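PDB 6EO5: PpBBE-like 1 D396N from Physcomitrella patens subsp. patens, which oxidises cellobiose as a flavin (FAD) enzyme of the berberine bridge enzyme-like family, here in a single-residue variant. Local coordinates for residues T25-T30 with P48-F53; S335-G340 with F384-S389. All coordinates share one frame; numbering follows the deposited sequence.

Interaction 1: residues T25-T30 with P48-F53; sequences TAFPGT and PSAFVF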
loop_
_atom_site.group_PDB
_atom_site.type_symbol
_atom_site.label_atom_id
_atom_site.label_comp_id
_atom_site.label_asym_id
_atom_site.label_seq_id
_atom_site.Cartn_x
_atom_site.Cartn_y
_atom_site.Cartn_z
ATOM N N THR A 25 2.094 11.836 -24.979
ATOM C CA THR A 25 3.012 10.705 -24.940
ATOM C C THR A 25 4.433 11.197 -24.716
ATOM O O THR A 25 4.732 12.387 -24.826
ATOM C CB THR A 25 2.973 9.861 -26.223
ATOM O OG1 THR A 25 3.426 10.643 -27.336
ATOM C CG2 THR A 25 1.570 9.321 -26.483
ATOM N N ALA A 26 5.311 10.255 -24.387
ATOM C CA ALA A 26 6.745 10.501 -24.320
ATOM C C ALA A 26 7.455 9.239 -24.779
ATOM O O ALA A 26 7.093 8.136 -24.357
ATOM C CB ALA A 26 7.193 10.885 -22.907
ATOM N N PHE A 27 8.451 9.399 -25.656
ATOM C CA PHE A 27 9.085 8.255 -26.289
ATOM C C PHE A 27 10.590 8.274 -26.040
ATOM O O PHE A 27 11.169 9.341 -25.799
ATOM C CB PHE A 27 8.797 8.231 -27.798
ATOM C CG PHE A 27 7.506 7.551 -28.153
ATOM C CD1 PHE A 27 6.306 8.243 -28.110
ATOM C CD2 PHE A 27 7.487 6.212 -28.509
ATOM C CE1 PHE A 27 5.105 7.616 -28.426
ATOM C CE2 PHE A 27 6.286 5.573 -28.830
ATOM C CZ PHE A 27 5.097 6.276 -28.786
ATOM N N PRO A 28 11.241 7.105 -26.057
ATOM C CA PRO A 28 12.646 7.030 -25.633
ATOM C C PRO A 28 13.518 8.023 -26.381
ATOM O O PRO A 28 13.343 8.264 -27.576
ATOM C CB PRO A 28 13.036 5.588 -25.962
ATOM C CG PRO A 28 11.749 4.837 -25.895
ATOM C CD PRO A 28 10.698 5.777 -26.400
ATOM N N GLY A 29 14.460 8.611 -25.662
ATOM C CA GLY A 29 15.355 9.578 -26.238
ATOM C C GLY A 29 14.951 11.016 -26.023
ATOM O O GLY A 29 15.768 11.912 -26.265
ATOM N N THR A 30 13.727 11.268 -25.577
ATOM C CA THR A 30 13.271 12.618 -25.279
ATOM C C THR A 30 13.396 12.926 -23.787
ATOM O O THR A 30 13.578 12.040 -22.948
ATOM C CB THR A 30 11.823 12.807 -25.721
ATOM O OG1 THR A 30 10.959 12.165 -24.782
ATOM C CG2 THR A 30 11.606 12.194 -27.091
ATOM N N PRO A 48 10.586 1.716 -20.579
ATOM C CA PRO A 48 9.378 1.334 -21.324
ATOM C C PRO A 48 9.520 1.637 -22.809
ATOM O O PRO A 48 10.432 2.343 -23.240
ATOM C CB PRO A 48 8.268 2.197 -20.688
ATOM C CG PRO A 48 8.835 2.738 -19.421
ATOM C CD PRO A 48 10.324 2.830 -19.647
ATOM N N SER A 49 8.586 1.083 -23.598
ATOM C CA SER A 49 8.426 1.521 -24.987
ATOM C C SER A 49 7.981 2.974 -25.038
ATOM O O SER A 49 8.517 3.779 -25.807
ATOM C CB SER A 49 7.395 0.663 -25.726
ATOM O OG SER A 49 7.579 -0.718 -25.521
ATOM N N ALA A 50 6.982 3.321 -24.235
ATOM C CA ALA A 50 6.443 4.672 -24.249
ATOM C C ALA A 50 5.612 4.902 -22.997
ATOM O O ALA A 50 5.151 3.958 -22.348
ATOM C CB ALA A 50 5.593 4.922 -25.498
ATOM N N PHE A 51 5.435 6.180 -22.674
ATOM C CA PHE A 51 4.471 6.633 -21.684
ATOM C C PHE A 51 3.319 7.302 -22.414
ATOM O O PHE A 51 3.544 8.147 -23.283
ATOM C CB PHE A 51 5.101 7.625 -20.704
ATOM C CG PHE A 51 6.208 7.049 -19.869
ATOM C CD1 PHE A 51 5.933 6.474 -18.636
ATOM C CD2 PHE A 51 7.527 7.103 -20.305
ATOM C CE1 PHE A 51 6.944 5.956 -17.865
ATOM C CE2 PHE A 51 8.552 6.585 -19.532
ATOM C CZ PHE A 51 8.264 6.009 -18.312
ATOM N N VAL A 52 2.093 6.917 -22.078
ATOM C CA VAL A 52 0.902 7.617 -22.527
ATOM C C VAL A 52 0.163 8.104 -21.288
ATOM O O VAL A 52 0.114 7.405 -20.270
ATOM C CB VAL A 52 0.004 6.731 -23.423
ATOM C CG1 VAL A 52 -0.368 5.431 -22.728
ATOM C CG2 VAL A 52 -1.237 7.491 -23.863
ATOM N N PHE A 53 -0.386 9.321 -21.365
ATOM C CA PHE A 53 -0.998 10.007 -20.231
ATOM C C PHE A 53 -2.466 10.257 -20.548
ATOM O O PHE A 53 -2.841 11.374 -20.928
ATOM C CB PHE A 53 -0.273 11.314 -19.928
ATOM C CG PHE A 53 1.167 11.128 -19.533
ATOM C CD1 PHE A 53 2.144 10.905 -20.490
ATOM C CD2 PHE A 53 1.548 11.181 -18.199
ATOM C CE1 PHE A 53 3.471 10.737 -20.124
ATOM C CE2 PHE A 53 2.875 11.010 -17.832
ATOM C CZ PHE A 53 3.835 10.790 -18.795
#

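Interaction 2: residues S335-G340 with F384-S389; sequences SIYVNG and FIHRNS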
loop_
_atom_site.group_PDB
_atom_site.type_symbol
_atom_site.label_atom_id
_atom_site.label_comp_id
_atom_site.label_asym_id
_atom_site.label_seq_id
_atom_site.Cartn_x
_atom_site.Cartn_y
_atom_site.Cartn_z
ATOM N N SER A 335 8.056 -8.767 3.361
ATOM C CA SER A 335 7.081 -8.653 4.447
ATOM C C SER A 335 6.654 -10.043 4.912
ATOM O O SER A 335 6.946 -11.064 4.262
ATOM C CB SER A 335 5.857 -7.822 4.029
ATOM O OG SER A 335 4.945 -8.583 3.252
ATOM N N ILE A 336 5.957 -10.076 6.051
ATOM C CA ILE A 336 5.457 -11.326 6.620
ATOM C C ILE A 336 4.340 -10.990 7.590
ATOM O O ILE A 336 4.248 -9.867 8.083
ATOM C CB ILE A 336 6.595 -12.112 7.317
ATOM C CG1 ILE A 336 6.380 -13.621 7.171
ATOM C CG2 ILE A 336 6.744 -11.682 8.764
ATOM C CD1 ILE A 336 7.561 -14.424 7.602
ATOM N N TYR A 337 3.478 -11.970 7.871
ATOM C CA TYR A 337 2.416 -11.821 8.864
ATOM C C TYR A 337 2.689 -12.704 10.079
ATOM O O TYR A 337 3.168 -13.838 9.946
ATOM C CB TYR A 337 1.042 -12.164 8.274
ATOM C CG TYR A 337 0.403 -11.029 7.513
ATOM C CD1 TYR A 337 -0.184 -9.940 8.188
ATOM C CD2 TYR A 337 0.385 -11.031 6.117
ATOM C CE1 TYR A 337 -0.771 -8.875 7.474
ATOM C CE2 TYR A 337 -0.188 -9.983 5.400
ATOM C CZ TYR A 337 -0.762 -8.913 6.076
ATOM O OH TYR A 337 -1.319 -7.897 5.335
ATOM N N VAL A 338 2.378 -12.176 11.259
ATOM C CA VAL A 338 2.530 -12.873 12.533
ATOM C C VAL A 338 1.157 -12.980 13.174
ATOM O O VAL A 338 0.413 -11.992 13.226
ATOM C CB VAL A 338 3.502 -12.141 13.475
ATOM C CG1 VAL A 338 3.671 -12.923 14.758
ATOM C CG2 VAL A 338 4.847 -11.914 12.791
ATOM N N ASN A 339 0.818 -14.173 13.649
ATOM C CA ASN A 339 -0.467 -14.426 14.286
ATOM C C ASN A 339 -0.362 -14.240 15.796
ATOM O O ASN A 339 0.725 -14.313 16.379
ATOM C CB ASN A 339 -0.956 -15.837 13.985
ATOM C CG ASN A 339 -1.382 -16.014 12.552
ATOM O OD1 ASN A 339 -1.664 -15.051 11.839
ATOM N ND2 ASN A 339 -1.440 -17.262 12.118
ATOM N N GLY A 340 -1.512 -13.991 16.426
ATOM C CA GLY A 340 -1.577 -13.946 17.877
ATOM C C GLY A 340 -1.051 -15.246 18.469
ATOM O O GLY A 340 -1.265 -16.314 17.905
ATOM N N PHE A 384 -8.466 -10.142 -0.517
ATOM C CA PHE A 384 -7.535 -9.911 0.581
ATOM C C PHE A 384 -7.833 -10.905 1.701
ATOM O O PHE A 384 -8.916 -10.870 2.294
ATOM C CB PHE A 384 -7.628 -8.469 1.087
ATOM C CG PHE A 384 -6.516 -8.083 2.014
ATOM C CD1 PHE A 384 -6.611 -8.338 3.376
ATOM C CD2 PHE A 384 -5.358 -7.490 1.519
ATOM C CE1 PHE A 384 -5.578 -7.996 4.239
ATOM C CE2 PHE A 384 -4.316 -7.147 2.375
ATOM C CZ PHE A 384 -4.437 -7.394 3.744
ATOM N N ILE A 385 -6.866 -11.773 1.997
ATOM C CA ILE A 385 -7.094 -12.928 2.862
ATOM C C ILE A 385 -6.565 -12.740 4.283
ATOM O O ILE A 385 -6.964 -13.495 5.182
ATOM C CB ILE A 385 -6.475 -14.209 2.247
ATOM C CG1 ILE A 385 -4.940 -14.117 2.219
ATOM C CG2 ILE A 385 -7.034 -14.472 0.847
ATOM C CD1 ILE A 385 -4.244 -15.445 1.896
ATOM N N HIS A 386 -5.693 -11.763 4.513
ATOM C CA HIS A 386 -4.959 -11.662 5.773
ATOM C C HIS A 386 -5.858 -11.043 6.835
ATOM O O HIS A 386 -5.743 -9.871 7.203
ATOM C CB HIS A 386 -3.681 -10.869 5.553
ATOM C CG HIS A 386 -2.997 -11.214 4.270
ATOM N ND1 HIS A 386 -2.398 -12.440 4.051
ATOM C CD2 HIS A 386 -2.859 -10.514 3.119
ATOM C CE1 HIS A 386 -1.909 -12.472 2.824
ATOM N NE2 HIS A 386 -2.170 -11.313 2.238
ATOM N N ARG A 387 -6.771 -11.866 7.346
ATOM C CA ARG A 387 -7.819 -11.408 8.247
ATOM C C ARG A 387 -7.683 -11.995 9.646
ATOM O O ARG A 387 -8.638 -11.921 10.428
ATOM C CB ARG A 387 -9.189 -11.755 7.668
ATOM C CG ARG A 387 -9.388 -11.289 6.242
ATOM C CD ARG A 387 -9.551 -9.797 6.201
ATOM N NE ARG A 387 -9.998 -9.339 4.890
ATOM C CZ ARG A 387 -10.274 -8.068 4.615
ATOM N NH1 ARG A 387 -10.149 -7.155 5.574
ATOM N NH2 ARG A 387 -10.673 -7.714 3.397
ATOM N N ASN A 388 -6.524 -12.591 9.980
ATOM C CA ASN A 388 -6.385 -13.299 11.249
ATOM C C ASN A 388 -4.998 -13.147 11.874
ATOM O O ASN A 388 -4.589 -13.998 12.681
ATOM C CB ASN A 388 -6.705 -14.785 11.073
ATOM C CG ASN A 388 -7.170 -15.435 12.360
ATOM O OD1 ASN A 388 -7.993 -14.876 13.098
ATOM N ND2 ASN A 388 -6.641 -16.612 12.650
ATOM N N SER A 389 -4.277 -12.084 11.549
ATOM C CA SER A 389 -2.951 -11.841 12.090
ATOM C C SER A 389 -3.016 -10.839 13.233
ATOM O O SER A 389 -3.972 -10.070 13.367
ATOM C CB SER A 389 -2.023 -11.293 11.010
ATOM O OG SER A 389 -2.436 -9.962 10.715
#

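Interaction 1: residues T25-T30 with P48-F53
Two backbone hydrogen bonds tie Ala26 to Phe51: Ala26 N donates to Phe51 O over 3.0 Å, and Phe51 N returns the bond to Ala26 O over 3.1 Å. The second is nearly straight (171° at the hydrogen) and the first more bent; both donors lie in the carbonyl plane. They define an antiparallel hydrogen-bonded pair, flanked by the non-hydrogen-bonded pair Thr25 with Val52, whose CA atoms stand 4.5 Å apart. Phe51 O also receives a CA-H...O contact from Thr25 CA. Past Ala26 the pairing gives way to side-chain packing. The Phe27 ring lays one face over the methyl of Ala50, whose CB sits 3.6 Å from the ring centroid and 19° off its normal, a CH-pi contact. Phe27 reaches it with CG anti to its own carbonyl carbon (chi1 -86°), and its ring also packs against Leu14 and Leu18 of helix 14-21. A type II turn from Phe27 to Thr30 then leads away, and Thr30 OG1 N-caps helix 31-36 by bonding Tyr33 N. The Ala26-Phe51 pairing makes strand 24-26 an outermost, antiparallel strand of a four-stranded mixed sheet, in which strand 50-53, within the FAD-binding family region, runs parallel to 95-98.

Interaction 2: residues S335-G340 with F384-S389
Tyr337 and His386 meet because each turns its ring back beside its own backbone N, CG lying anti to the carbonyl carbon (chi1 -83° and -41°). The two flat groups form an offset stack, with centroids 4.5 Å apart and planes tilted by 21°. Overlap is at the rims: Tyr337 CE2 lies over the imidazole face, while His386 CB sits over the phenol face, 3.8 Å from its centroid, as a CH-pi contact. Ile385 CG1 packs on the opposite face of the imidazole, which is thus held between a neighbour and the tyrosine. Tyr337 belongs to strand 331-338, an edge strand of a seven-stranded antiparallel sheet, and His386 is the centre of an inverse gamma turn in the loop entering the adjacent strand 391-398. Farther along that loop, Ser389 OG approaches Tyr337 CD1 at 3.4 Å, and Ser389 CB rests against Val338 O. Tyr337 OH bonds Tyr368 OH and lies 3.5 Å from Phe384 CZ. With an alanine here in place of Tyr337, the imidazole is likely to lose the partner on one face and the Tyr368 hydroxyl its hydrogen-bonding mate. The imidazole is fixed at its far end by His386 NE2 bonding Gln429 OE1.

Overall arrangement
Interactions 1 and 2 lie on opposite sides of the chain's centre, with their own centres 39 Å apart and their nearest atoms about 26 Å apart, so they do not touch. They follow one another in sequence, the first closing well before the second opens. The bound FAD is the feature they share: the side chain of Phe51 in interaction 1 lies about 10 Å from it and that of Phe384 in interaction 2 about 8 Å. At these distances neither side chain touches the flavin cofactor, and both belong to the framework surrounding its site. Their chemistry differs. Residues 25-30 and 48-53 are joined by backbone pairing, whereas 335-340 and 384-389 meet mainly through the packing of side chains.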